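Local coordinates for benzoylformate Decarboxylase (Polynucleobacter necessarius, PDB 4K9Q), which probably decarboxylates benzoylformate to benzaldehyde, using a bound thiamine diphosphate held through a magnesium ion, as in other thiamine-dependent 2-keto acid decarboxylases, at residues R2-K5 against E6-D10; N112-A115 against I116-P119; P129-P132 against E133-P136; G205-I208 against A209-Q212; D298-M301 against T302-A305. All coordinates share one frame; numbering follows the deposited sequence.

Contact 1: residues R2-K5 against E6-D10; sequences RTVK and EITFD
Arg2 lies over the first turn of the helix that follows it and can be traced outward atom by atom. Its CB rests on Ile7, 3.8 Å from Ile7 CG1, with Ile7 CD1 a little farther. CG runs anti to the carbonyl carbon (chi1 -77°) and comes near Glu6 OE1, and from there the chain stays extended, which carries Arg2 CD alongside the carboxylate, 3.6 Å from Glu6 CD. In this conformer, one of two, Arg2 NE lies 3.1 Å from Glu6 OE2, a salt bridge whose hydrogen bond is weak, so the pairing is doubtful. The guanidinium meets this oxygen at its edge, and the two planes stand 81° apart, so the pair is not a flat two-pronged one. Thr3 is the N-cap of helix 4-15: its OG1, turned between the backbone N and the carbonyl carbon, accepts from Glu6 N at 3.0 Å. Strand 2-3 before the cap pairs antiparallel with strand 166-167, so the chain passes straight from strand into helix. In the next residue, Val4 O accepts twice, from Thr8 N and from Thr8 OG1 at 2.8 Å, the hydroxyl coming from above the carbonyl plane. The Phe9 ring turns its edge to Lys5 O, while Lys5 CG touches Phe9 CD2 at 3.6 Å; Phe31 and Phe39 also meet this ring.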
loop_
_atom_site.group_PDB
_atom_site.type_symbol
_atom_site.label_atom_id
_atom_site.label_comp_id
_atom_site.label_asym_id
_atom_site.label_seq_id
_atom_site.Cartn_x
_atom_site.Cartn_y
_atom_site.Cartn_z
ATOM N N ARG A 2 -13.380 33.303 3.631
ATOM C CA ARG A 2 -13.925 33.051 2.305
ATOM C C ARG A 2 -14.161 31.554 2.133
ATOM O O ARG A 2 -13.738 30.763 2.970
ATOM C CB ARG A 2 -12.988 33.589 1.222
ATOM C CG ARG A 2 -13.067 35.099 1.055
ATOM C CD ARG A 2 -12.242 35.595 -0.119
ATOM N NE ARG A 2 -12.823 36.812 -0.681
ATOM C CZ ARG A 2 -12.483 38.045 -0.320
ATOM N NH1 ARG A 2 -13.080 39.087 -0.890
ATOM N NH2 ARG A 2 -11.550 38.237 0.608
ATOM N N THR A 3 -14.845 31.160 1.060
ATOM C CA THR A 3 -15.079 29.732 0.853
ATOM C C THR A 3 -13.784 29.051 0.433
ATOM O O THR A 3 -12.917 29.667 -0.183
ATOM C CB THR A 3 -16.127 29.442 -0.238
ATOM O OG1 THR A 3 -15.671 29.964 -1.493
ATOM C CG2 THR A 3 -17.475 30.062 0.123
ATOM N N VAL A 4 -13.669 27.775 0.774
ATOM C CA VAL A 4 -12.571 26.951 0.289
ATOM C C VAL A 4 -12.414 27.126 -1.228
ATOM O O VAL A 4 -11.305 27.285 -1.738
ATOM C CB VAL A 4 -12.825 25.467 0.620
ATOM C CG1 VAL A 4 -11.801 24.569 -0.095
ATOM C CG2 VAL A 4 -12.840 25.232 2.136
ATOM N N LYS A 5 -13.529 27.122 -1.956
ATOM C CA LYS A 5 -13.464 27.244 -3.409
ATOM C C LYS A 5 -12.839 28.578 -3.850
ATOM O O LYS A 5 -11.938 28.601 -4.697
ATOM C CB LYS A 5 -14.849 27.055 -4.044
ATOM C CG LYS A 5 -14.823 27.079 -5.576
ATOM C CD LYS A 5 -16.112 26.532 -6.177
ATOM C CE LYS A 5 -17.307 27.437 -5.907
ATOM N NZ LYS A 5 -17.265 28.698 -6.696
ATOM N N GLU A 6 -13.300 29.683 -3.271
ATOM C CA GLU A 6 -12.774 30.983 -3.680
ATOM C C GLU A 6 -11.269 31.088 -3.404
ATOM O O GLU A 6 -10.506 31.550 -4.248
ATOM C CB GLU A 6 -13.530 32.141 -3.014
ATOM C CG GLU A 6 -13.155 33.484 -3.620
ATOM C CD GLU A 6 -13.991 34.639 -3.103
ATOM O OE1 GLU A 6 -14.964 34.399 -2.360
ATOM O OE2 GLU A 6 -13.664 35.795 -3.445
ATOM N N ILE A 7 -10.849 30.643 -2.225
ATOM C CA ILE A 7 -9.437 30.678 -1.851
ATOM C C ILE A 7 -8.580 29.784 -2.751
ATOM O O ILE A 7 -7.471 30.146 -3.137
ATOM C CB ILE A 7 -9.267 30.283 -0.383
ATOM C CG1 ILE A 7 -10.005 31.304 0.493
ATOM C CG2 ILE A 7 -7.786 30.167 -0.010
ATOM C CD1 ILE A 7 -10.191 30.859 1.928
ATOM N N THR A 8 -9.109 28.610 -3.083
ATOM C CA THR A 8 -8.379 27.660 -3.916
ATOM C C THR A 8 -8.198 28.190 -5.338
ATOM O O THR A 8 -7.103 28.115 -5.908
ATOM C CB THR A 8 -9.095 26.294 -3.939
ATOM O OG1 THR A 8 -9.165 25.771 -2.605
ATOM C CG2 THR A 8 -8.348 25.309 -4.835
ATOM N N PHE A 9 -9.265 28.724 -5.926
ATOM C CA PHE A 9 -9.143 29.265 -7.269
ATOM C C PHE A 9 -8.195 30.468 -7.287
ATOM O O PHE A 9 -7.413 30.632 -8.233
ATOM C CB PHE A 9 -10.515 29.584 -7.875
ATOM C CG PHE A 9 -11.162 28.398 -8.531
ATOM C CD1 PHE A 9 -10.933 28.124 -9.870
ATOM C CD2 PHE A 9 -11.980 27.546 -7.808
ATOM C CE1 PHE A 9 -11.518 27.017 -10.479
ATOM C CE2 PHE A 9 -12.565 26.441 -8.409
ATOM C CZ PHE A 9 -12.332 26.179 -9.744
ATOM N N ASP A 10 -8.222 31.272 -6.226
ATOM C CA ASP A 10 -7.273 32.383 -6.118
ATOM C C ASP A 10 -5.816 31.902 -6.048
ATOM O O ASP A 10 -4.925 32.497 -6.658
ATOM C CB ASP A 10 -7.602 33.288 -4.934
ATOM C CG ASP A 10 -8.596 34.389 -5.293
ATOM O OD1 ASP A 10 -8.829 34.640 -6.500
ATOM O OD2 ASP A 10 -9.129 35.014 -4.355
#

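Contact 2: residues N112-A115 against I116-P119; sequences NIEA and INMP
Glu114 and Asn117 meet through their side chains as well as their backbones. Glu114 starts with CG anti to the carbonyl carbon and then bends at chi2 (-144°), which brings Glu114 OE1 within 3.2 Å of Asn117 ND2. The resulting hydrogen bond is straight at the donor but off the acceptor's plane: OE1 lies in the amide plane of Asn117, whereas ND2 approaches from above the carboxylate plane, and the two flat groups are turned 67° against each other. Both ends have further partners in another chain: Lys120 of the third subunit forms a salt bridge with Glu114 OE2, and OD1 of Asn117 of the third subunit accepts from Asn117 ND2 of this chain. In the backbone, Asn117 N donates to Glu114 O at 2.9 Å and Met118 N to Ala115 O at 3.2 Å. Residues 116-119 have helical backbone angles but lack the regular bonds of a helix; they lie inside the long connection from strand 93-98 to strand 126-127 of the N-terminal thiamine-diphosphate-binding domain. Ala115 O also faces Pro119 CD at 3.2 Å, since the proline ring follows directly on this turn. Met118 is extended throughout, with CG anti to the backbone N (chi1 -168°); the Met118 and Asn112 side chains cross at about a right angle, Met118 SD 3.9 Å from Asn112 OD1. Ile116 packs on Ile116 of the third subunit, while Met118 packs on Trp122 of the second.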
loop_
_atom_site.group_PDB
_atom_site.type_symbol
_atom_site.label_atom_id
_atom_site.label_comp_id
_atom_site.label_asym_id
_atom_site.label_seq_id
_atom_site.Cartn_x
_atom_site.Cartn_y
_atom_site.Cartn_z
ATOM N N ASN A 112 -14.770 6.837 -3.000
ATOM C CA ASN A 112 -13.476 6.383 -3.454
ATOM C C ASN A 112 -12.778 5.773 -2.243
ATOM O O ASN A 112 -12.090 6.467 -1.490
ATOM C CB ASN A 112 -12.685 7.551 -4.038
ATOM C CG ASN A 112 -11.502 7.094 -4.855
ATOM O OD1 ASN A 112 -11.236 5.890 -4.964
ATOM N ND2 ASN A 112 -10.791 8.050 -5.452
ATOM N N ILE A 113 -12.994 4.474 -2.041
ATOM C CA ILE A 113 -12.566 3.805 -0.811
ATOM C C ILE A 113 -11.044 3.679 -0.770
ATOM O O ILE A 113 -10.440 3.263 -1.755
ATOM C CB ILE A 113 -13.254 2.433 -0.678
ATOM C CG1 ILE A 113 -14.776 2.615 -0.615
ATOM C CG2 ILE A 113 -12.737 1.683 0.548
ATOM C CD1 ILE A 113 -15.579 1.341 -0.815
ATOM N N GLU A 114 -10.429 4.046 0.360
ATOM C CA GLU A 114 -8.967 4.120 0.446
ATOM C C GLU A 114 -8.399 4.857 -0.763
ATOM O O GLU A 114 -7.477 4.372 -1.429
ATOM C CB GLU A 114 -8.329 2.727 0.540
ATOM C CG GLU A 114 -8.563 2.014 1.843
ATOM C CD GLU A 114 -7.360 1.177 2.299
ATOM O OE1 GLU A 114 -6.559 0.706 1.450
ATOM O OE2 GLU A 114 -7.216 0.989 3.527
ATOM N N ALA A 115 -8.941 6.039 -1.031
ATOM C CA ALA A 115 -8.576 6.799 -2.218
ATOM C C ALA A 115 -7.075 6.978 -2.388
ATOM O O ALA A 115 -6.568 6.905 -3.504
ATOM C CB ALA A 115 -9.275 8.153 -2.223
ATOM N N ILE A 116 -6.344 7.210 -1.301
ATOM C CA ILE A 116 -4.925 7.517 -1.471
ATOM C C ILE A 116 -4.136 6.333 -2.014
ATOM O O ILE A 116 -3.049 6.509 -2.576
ATOM C CB ILE A 116 -4.257 8.038 -0.182
ATOM C CG1 ILE A 116 -4.232 6.950 0.897
ATOM C CG2 ILE A 116 -4.962 9.304 0.308
ATOM C CD1 ILE A 116 -3.393 7.304 2.135
ATOM N N ASN A 117 -4.663 5.128 -1.838
ATOM C CA ASN A 117 -3.952 3.947 -2.310
ATOM C C ASN A 117 -4.243 3.549 -3.744
ATOM O O ASN A 117 -3.443 2.854 -4.363
ATOM C CB ASN A 117 -4.160 2.768 -1.364
ATOM C CG ASN A 117 -3.396 2.948 -0.066
ATOM O OD1 ASN A 117 -2.376 3.627 -0.049
ATOM N ND2 ASN A 117 -3.886 2.354 1.021
ATOM N N MET A 118 -5.369 4.007 -4.282
ATOM C CA MET A 118 -5.725 3.629 -5.648
ATOM C C MET A 118 -4.679 3.989 -6.724
ATOM O O MET A 118 -4.315 3.135 -7.523
ATOM C CB MET A 118 -7.108 4.163 -6.026
ATOM C CG MET A 118 -7.611 3.545 -7.327
ATOM S SD MET A 118 -9.308 3.942 -7.703
ATOM C CE MET A 118 -9.529 2.946 -9.194
ATOM N N PRO A 119 -4.185 5.246 -6.747
ATOM C CA PRO A 119 -3.246 5.632 -7.820
ATOM C C PRO A 119 -1.808 5.135 -7.621
ATOM O O PRO A 119 -1.009 5.238 -8.551
ATOM C CB PRO A 119 -3.284 7.161 -7.776
ATOM C CG PRO A 119 -3.596 7.472 -6.347
ATOM C CD PRO A 119 -4.500 6.379 -5.856
#

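Contact 3: residues P129-P132 against E133-P136; sequences PARP and EDVP
The guanidinium of Arg131 has Glu133 CB over one face, 3.6 Å from Arg131 CZ, and the carboxylate of Asp134 at its edge. The edge contact is a salt bridge in which NE does most of the work: Arg131 NE to Asp134 OD1 measures 3.1 Å, with OD1 close to the guanidinium plane. NE approaches from above the carboxylate plane, however, and the two planes are 52° apart. Weaker bonds run from NE to OD2 and from NH2 to OD1. Glu133 bends at chi2 (82°), which turns Glu133 OE1 back over Arg131 CB at 3.6 Å; this oxygen lies well out of the guanidinium plane and contributes charge alone. Asp134 OD2 in turn receives a hydrogen bond from a water at 3.0 Å, and the same water accepts from Ala130 N, so it links Ala130 to Asp134 across the turn. The turn is wound by Asp134 N donating to Arg131 O and by Val135 N donating to Pro132 O, the latter at 3.0 Å. Arg131 NH1 has a second carboxylate partner, Glu102 of the third subunit. Pro129 CB and Val135 CG2 make an apolar contact at 4.2 Å. The segment leads from strand 126-127 into helix 135-147, whose first residues, Val135 and Pro136, pack against helix 4-15, with Pro136 also on strand 166-167.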
loop_
_atom_site.group_PDB
_atom_site.type_symbol
_atom_site.label_atom_id
_atom_site.label_comp_id
_atom_site.label_asym_id
_atom_site.label_seq_id
_atom_site.Cartn_x
_atom_site.Cartn_y
_atom_site.Cartn_z
ATOM N N PRO A 129 -7.337 15.593 2.074
ATOM C CA PRO A 129 -7.144 16.554 3.179
ATOM C C PRO A 129 -7.945 16.211 4.440
ATOM O O PRO A 129 -9.084 15.737 4.363
ATOM C CB PRO A 129 -7.629 17.879 2.569
ATOM C CG PRO A 129 -7.297 17.727 1.110
ATOM C CD PRO A 129 -7.638 16.278 0.805
ATOM N N ALA A 130 -7.340 16.461 5.599
ATOM C CA ALA A 130 -7.923 16.075 6.878
ATOM C C ALA A 130 -9.072 16.990 7.312
ATOM O O ALA A 130 -9.800 16.663 8.237
ATOM C CB ALA A 130 -6.838 16.033 7.971
ATOM N N ARG A 131 -9.226 18.132 6.648
ATOM C CA ARG A 131 -10.356 19.031 6.900
ATOM C C ARG A 131 -10.487 20.015 5.730
ATOM O O ARG A 131 -9.542 20.193 4.957
ATOM C CB ARG A 131 -10.173 19.771 8.227
ATOM C CG ARG A 131 -8.894 20.521 8.279
ATOM C CD ARG A 131 -8.534 21.055 9.666
ATOM N NE ARG A 131 -7.418 21.961 9.468
ATOM C CZ ARG A 131 -7.225 23.086 10.134
ATOM N NH1 ARG A 131 -8.064 23.446 11.100
ATOM N NH2 ARG A 131 -6.178 23.839 9.833
ATOM N N PRO A 132 -11.667 20.631 5.573
ATOM C CA PRO A 132 -11.843 21.624 4.503
ATOM C C PRO A 132 -10.798 22.742 4.562
ATOM O O PRO A 132 -10.320 23.196 3.522
ATOM C CB PRO A 132 -13.233 22.204 4.782
ATOM C CG PRO A 132 -13.936 21.173 5.604
ATOM C CD PRO A 132 -12.893 20.414 6.361
ATOM N N GLU A 133 -10.450 23.172 5.772
ATOM C CA GLU A 133 -9.457 24.225 5.967
ATOM C C GLU A 133 -8.122 23.933 5.275
ATOM O O GLU A 133 -7.393 24.857 4.898
ATOM C CB GLU A 133 -9.217 24.463 7.461
ATOM C CG GLU A 133 -10.346 25.193 8.187
ATOM C CD GLU A 133 -11.498 24.286 8.616
ATOM O OE1 GLU A 133 -11.504 23.081 8.277
ATOM O OE2 GLU A 133 -12.412 24.788 9.305
ATOM N N ASP A 134 -7.800 22.650 5.110
ATOM C CA ASP A 134 -6.520 22.250 4.541
ATOM C C ASP A 134 -6.508 22.146 3.023
ATOM O O ASP A 134 -5.452 21.881 2.432
ATOM C CB ASP A 134 -6.086 20.903 5.116
ATOM C CG ASP A 134 -5.879 20.955 6.622
ATOM O OD1 ASP A 134 -5.408 21.996 7.133
ATOM O OD2 ASP A 134 -6.194 19.954 7.292
ATOM N N VAL A 135 -7.658 22.352 2.377
ATOM C CA VAL A 135 -7.722 22.133 0.931
ATOM C C VAL A 135 -6.787 23.053 0.123
ATOM O O VAL A 135 -6.031 22.568 -0.726
ATOM C CB VAL A 135 -9.185 22.133 0.391
ATOM C CG1 VAL A 135 -9.201 22.145 -1.148
ATOM C CG2 VAL A 135 -9.957 20.939 0.957
ATOM N N PRO A 136 -6.831 24.376 0.374
ATOM C CA PRO A 136 -5.908 25.251 -0.360
ATOM C C PRO A 136 -4.453 24.860 -0.131
ATOM O O PRO A 136 -3.694 24.761 -1.099
ATOM C CB PRO A 136 -6.199 26.643 0.214
ATOM C CG PRO A 136 -7.611 26.546 0.736
ATOM C CD PRO A 136 -7.743 25.139 1.249
HETATM O O HOH W 1 -4.792 17.753 5.770
#

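Contact 4: residues G205-I208 against A209-Q212; sequences GSDI and ARSQ
Asp207 and Arg210 supply the charged part of this helical turn. Asp207 OD1 takes Arg210 NH2 on its anti lone pair at 2.9 Å, and the oxygen lies in the guanidinium plane, although the carboxylate and guanidinium planes stand 72° apart. Arg210 reaches it by a bend at chi3 (-71°), which folds the group back over the start of the helix and sets Ser206 O above the centre of one guanidinium face. A water accepts from Arg210 NE at 2.8 Å and donates weakly to Asp207 OD1. Each charge is shared further: Lys89 forms a salt bridge with Asp207 OD1, and Glu235 with Arg210 NH1. Together they make a network of alternating charges that probably favours the ionised form of both side chains.

The turn belongs to the short helix 207-210, which follows strand 201-204 of the central domain's parallel sheet and closes in a Schellman motif, Gln212 taking positive phi. Among the backbone bonds, Arg210 N donates to Ser206 O at 3.1 Å, while Ala209 N reaches the same oxygen only weakly.

Asp207 O takes two donors from Ser211. The firm bond is from Ser211 N to Asp207 O at 2.9 Å. In the conformer described, one of two, Ser211 OG also donates to Asp207 O at 2.7 Å, from the opposite face of the carbonyl plane; resting on one copy, this bond is doubtful. The other hydroxyl, Ser206 OG, is hydrogen-bonded to Arg236 O. Ala209 CB also lies 3.4 Å from Ser206 O, a plain van der Waals contact.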
loop_
_atom_site.group_PDB
_atom_site.type_symbol
_atom_site.label_atom_id
_atom_site.label_comp_id
_atom_site.label_asym_id
_atom_site.label_seq_id
_atom_site.Cartn_x
_atom_site.Cartn_y
_atom_site.Cartn_z
ATOM N N GLY A 205 19.089 11.115 -23.969
ATOM C CA GLY A 205 17.694 10.814 -23.716
ATOM C C GLY A 205 16.861 12.060 -23.503
ATOM O O GLY A 205 17.356 13.195 -23.557
ATOM N N SER A 206 15.579 11.850 -23.223
ATOM C CA SER A 206 14.611 12.936 -23.282
ATOM C C SER A 206 14.602 13.945 -22.133
ATOM O O SER A 206 13.877 14.927 -22.214
ATOM C CB SER A 206 13.214 12.372 -23.519
ATOM O OG SER A 206 13.216 11.668 -24.753
ATOM N N ASP A 207 15.406 13.732 -21.092
ATOM C CA ASP A 207 15.565 14.774 -20.070
ATOM C C ASP A 207 16.059 16.049 -20.752
ATOM O O ASP A 207 15.738 17.166 -20.332
ATOM C CB ASP A 207 16.583 14.383 -18.984
ATOM C CG ASP A 207 16.100 13.264 -18.068
ATOM O OD1 ASP A 207 14.944 12.786 -18.207
ATOM O OD2 ASP A 207 16.908 12.868 -17.184
ATOM N N ILE A 208 16.841 15.873 -21.816
ATOM C CA ILE A 208 17.380 16.999 -22.566
ATOM C C ILE A 208 16.249 17.817 -23.202
ATOM O O ILE A 208 16.307 19.047 -23.258
ATOM C CB ILE A 208 18.408 16.514 -23.620
ATOM C CG1 ILE A 208 19.689 16.039 -22.919
ATOM C CG2 ILE A 208 18.718 17.611 -24.655
ATOM C CD1 ILE A 208 20.581 15.218 -23.827
ATOM N N ALA A 209 15.205 17.131 -23.655
ATOM C CA ALA A 209 14.067 17.809 -24.255
ATOM C C ALA A 209 13.312 18.597 -23.186
ATOM O O ALA A 209 13.077 19.794 -23.349
ATOM C CB ALA A 209 13.145 16.808 -24.942
ATOM N N ARG A 210 12.952 17.919 -22.096
ATOM C CA ARG A 210 12.169 18.539 -21.029
ATOM C C ARG A 210 12.896 19.736 -20.419
ATOM O O ARG A 210 12.276 20.772 -20.152
ATOM C CB ARG A 210 11.814 17.513 -19.937
ATOM C CG ARG A 210 10.643 16.591 -20.293
ATOM C CD ARG A 210 10.412 15.549 -19.197
ATOM N NE ARG A 210 11.468 14.543 -19.140
ATOM C CZ ARG A 210 11.479 13.433 -19.879
ATOM N NH1 ARG A 210 10.477 13.180 -20.718
ATOM N NH2 ARG A 210 12.483 12.569 -19.766
ATOM N N SER A 211 14.204 19.600 -20.218
ATOM C CA SER A 211 14.996 20.633 -19.548
ATOM C C SER A 211 15.468 21.739 -20.486
ATOM O O SER A 211 16.202 22.638 -20.072
ATOM C CB SER A 211 16.211 20.008 -18.852
ATOM O OG SER A 211 17.111 19.469 -19.803
ATOM N N GLN A 212 15.058 21.666 -21.748
ATOM C CA GLN A 212 15.408 22.691 -22.730
ATOM C C GLN A 212 16.912 22.795 -22.945
ATOM O O GLN A 212 17.455 23.891 -23.093
ATOM C CB GLN A 212 14.787 24.043 -22.359
ATOM C CG GLN A 212 13.265 23.976 -22.376
ATOM C CD GLN A 212 12.581 25.304 -22.143
ATOM O OE1 GLN A 212 12.469 25.768 -21.006
ATOM N NE2 GLN A 212 12.097 25.914 -23.219
HETATM O O HOH W 2 13.220 15.503 -17.223
#

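Contact 5: residues D298-M301 against T302-A305; sequences DPNM and TSKA
Helix 299-303 is the short crossover of a beta-alpha-beta unit in the central domain, linking strands 291-296 and 309-312, and its last turn brings Lys304 back against Asn300 and Met301. Lys304 leaves the backbone with CG between N and the carbonyl carbon (chi1 69°) and is then extended to its end, passing Asn300 O with Lys304 CG at 3.3 Å. Its NZ donates to Asn300 OD1 at 2.8 Å, the ammonium tilted only 20° from the plane of the amide carbonyl. Glu107 of the second subunit forms a salt bridge with the same NZ, so the amine is held from two chains. Met301 lies alongside the lysine; bends at chi2 and chi3 bring Met301 CE to within 3.6 Å of Lys304 NZ. Ser303 OG, between its backbone N and carbonyl carbon (chi1 79°), donates to Asn300 O at 2.8 Å, while Ser303 N donates to Pro299 O at 2.9 Å. Lys304 N has only weak bonds, to Asn300 O and Met301 O. At the other end Asp298 is the N-cap, its OD1 accepting from Asn300 N at 2.9 Å from above the carboxylate plane. Thr302 OG1 lies 3.2 Å from Pro299 O, and Gln148 of the fourth subunit hydrogen-bonds to both atoms. The helix rests on the sheet through Thr302, which touches Gln294 and Ser296 of strand 291-296 and Ser310 and Val312 of strand 309-312, while Met301 also packs on Ser296.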
loop_
_atom_site.group_PDB
_atom_site.type_symbol
_atom_site.label_atom_id
_atom_site.label_comp_id
_atom_site.label_asym_id
_atom_site.label_seq_id
_atom_site.Cartn_x
_atom_site.Cartn_y
_atom_site.Cartn_z
ATOM N N ASP A 298 16.500 11.909 -12.412
ATOM C CA ASP A 298 15.627 11.073 -11.592
ATOM C C ASP A 298 16.440 10.020 -10.831
ATOM O O ASP A 298 16.960 9.085 -11.437
ATOM C CB ASP A 298 14.633 10.372 -12.528
ATOM C CG ASP A 298 13.610 9.524 -11.794
ATOM O OD1 ASP A 298 13.675 9.407 -10.551
ATOM O OD2 ASP A 298 12.727 8.963 -12.487
ATOM N N PRO A 299 16.558 10.168 -9.502
ATOM C CA PRO A 299 17.324 9.184 -8.724
ATOM C C PRO A 299 16.807 7.747 -8.916
ATOM O O PRO A 299 17.561 6.792 -8.740
ATOM C CB PRO A 299 17.128 9.651 -7.274
ATOM C CG PRO A 299 16.819 11.115 -7.382
ATOM C CD PRO A 299 15.981 11.226 -8.646
ATOM N N ASN A 300 15.536 7.588 -9.276
ATOM C CA ASN A 300 15.022 6.246 -9.540
ATOM C C ASN A 300 15.753 5.595 -10.713
ATOM O O ASN A 300 16.100 4.410 -10.658
ATOM C CB ASN A 300 13.509 6.275 -9.795
ATOM C CG ASN A 300 12.944 4.895 -10.123
ATOM O OD1 ASN A 300 12.622 4.602 -11.279
ATOM N ND2 ASN A 300 12.834 4.044 -9.109
ATOM N N MET A 301 15.997 6.373 -11.766
ATOM C CA MET A 301 16.668 5.853 -12.963
ATOM C C MET A 301 18.102 5.434 -12.679
ATOM O O MET A 301 18.542 4.352 -13.081
ATOM C CB MET A 301 16.652 6.873 -14.104
ATOM C CG MET A 301 15.270 7.145 -14.631
ATOM S SD MET A 301 14.537 5.606 -15.220
ATOM C CE MET A 301 12.911 5.759 -14.496
ATOM N N THR A 302 18.842 6.287 -11.988
ATOM C CA THR A 302 20.218 5.939 -11.671
ATOM C C THR A 302 20.275 4.771 -10.668
ATOM O O THR A 302 21.199 3.958 -10.713
ATOM C CB THR A 302 20.997 7.158 -11.155
ATOM O OG1 THR A 302 20.214 7.829 -10.160
ATOM C CG2 THR A 302 21.297 8.130 -12.314
ATOM N N SER A 303 19.286 4.678 -9.777
ATOM C CA SER A 303 19.316 3.625 -8.761
ATOM C C SER A 303 19.207 2.222 -9.346
ATOM O O SER A 303 19.670 1.258 -8.731
ATOM C CB SER A 303 18.233 3.838 -7.693
ATOM O OG SER A 303 16.957 3.417 -8.144
ATOM N N LYS A 304 18.613 2.113 -10.535
ATOM C CA LYS A 304 18.316 0.805 -11.122
ATOM C C LYS A 304 19.034 0.536 -12.452
ATOM O O LYS A 304 18.716 -0.436 -13.148
ATOM C CB LYS A 304 16.795 0.628 -11.288
ATOM C CG LYS A 304 16.160 1.516 -12.336
ATOM C CD LYS A 304 14.644 1.501 -12.189
ATOM C CE LYS A 304 13.973 2.172 -13.366
ATOM N NZ LYS A 304 12.539 2.470 -13.066
ATOM N N ALA A 305 19.999 1.389 -12.798
ATOM C CA ALA A 305 20.783 1.216 -14.022
ATOM C C ALA A 305 21.444 -0.168 -14.080
ATOM O O ALA A 305 21.825 -0.730 -13.053
ATOM C CB ALA A 305 21.844 2.314 -14.137
#

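Contacts 1 and 3 form one neighbourhood, their centres 11 Å apart: Val4 CG1 meets Val135 CB at 3.6 Å and Ile7 CG2 meets Pro136 CG at 3.7 Å, so the starts of two helices pack together. Contact 2 lies about 17 Å from contact 3 between centres, without touching it, yet both meet the third subunit. Contacts 4 and 5 belong to the central domain, with nearest atoms about 5 Å apart, and Lys89 approaches both. Contacts 2 and 5, 27 Å apart between centres, both touch the second subunit. All five lie away from the residues that bind the cofactor and magnesium; in contact 2 the Met118 side chain comes about 10 Å from a bound thiamine diphosphate.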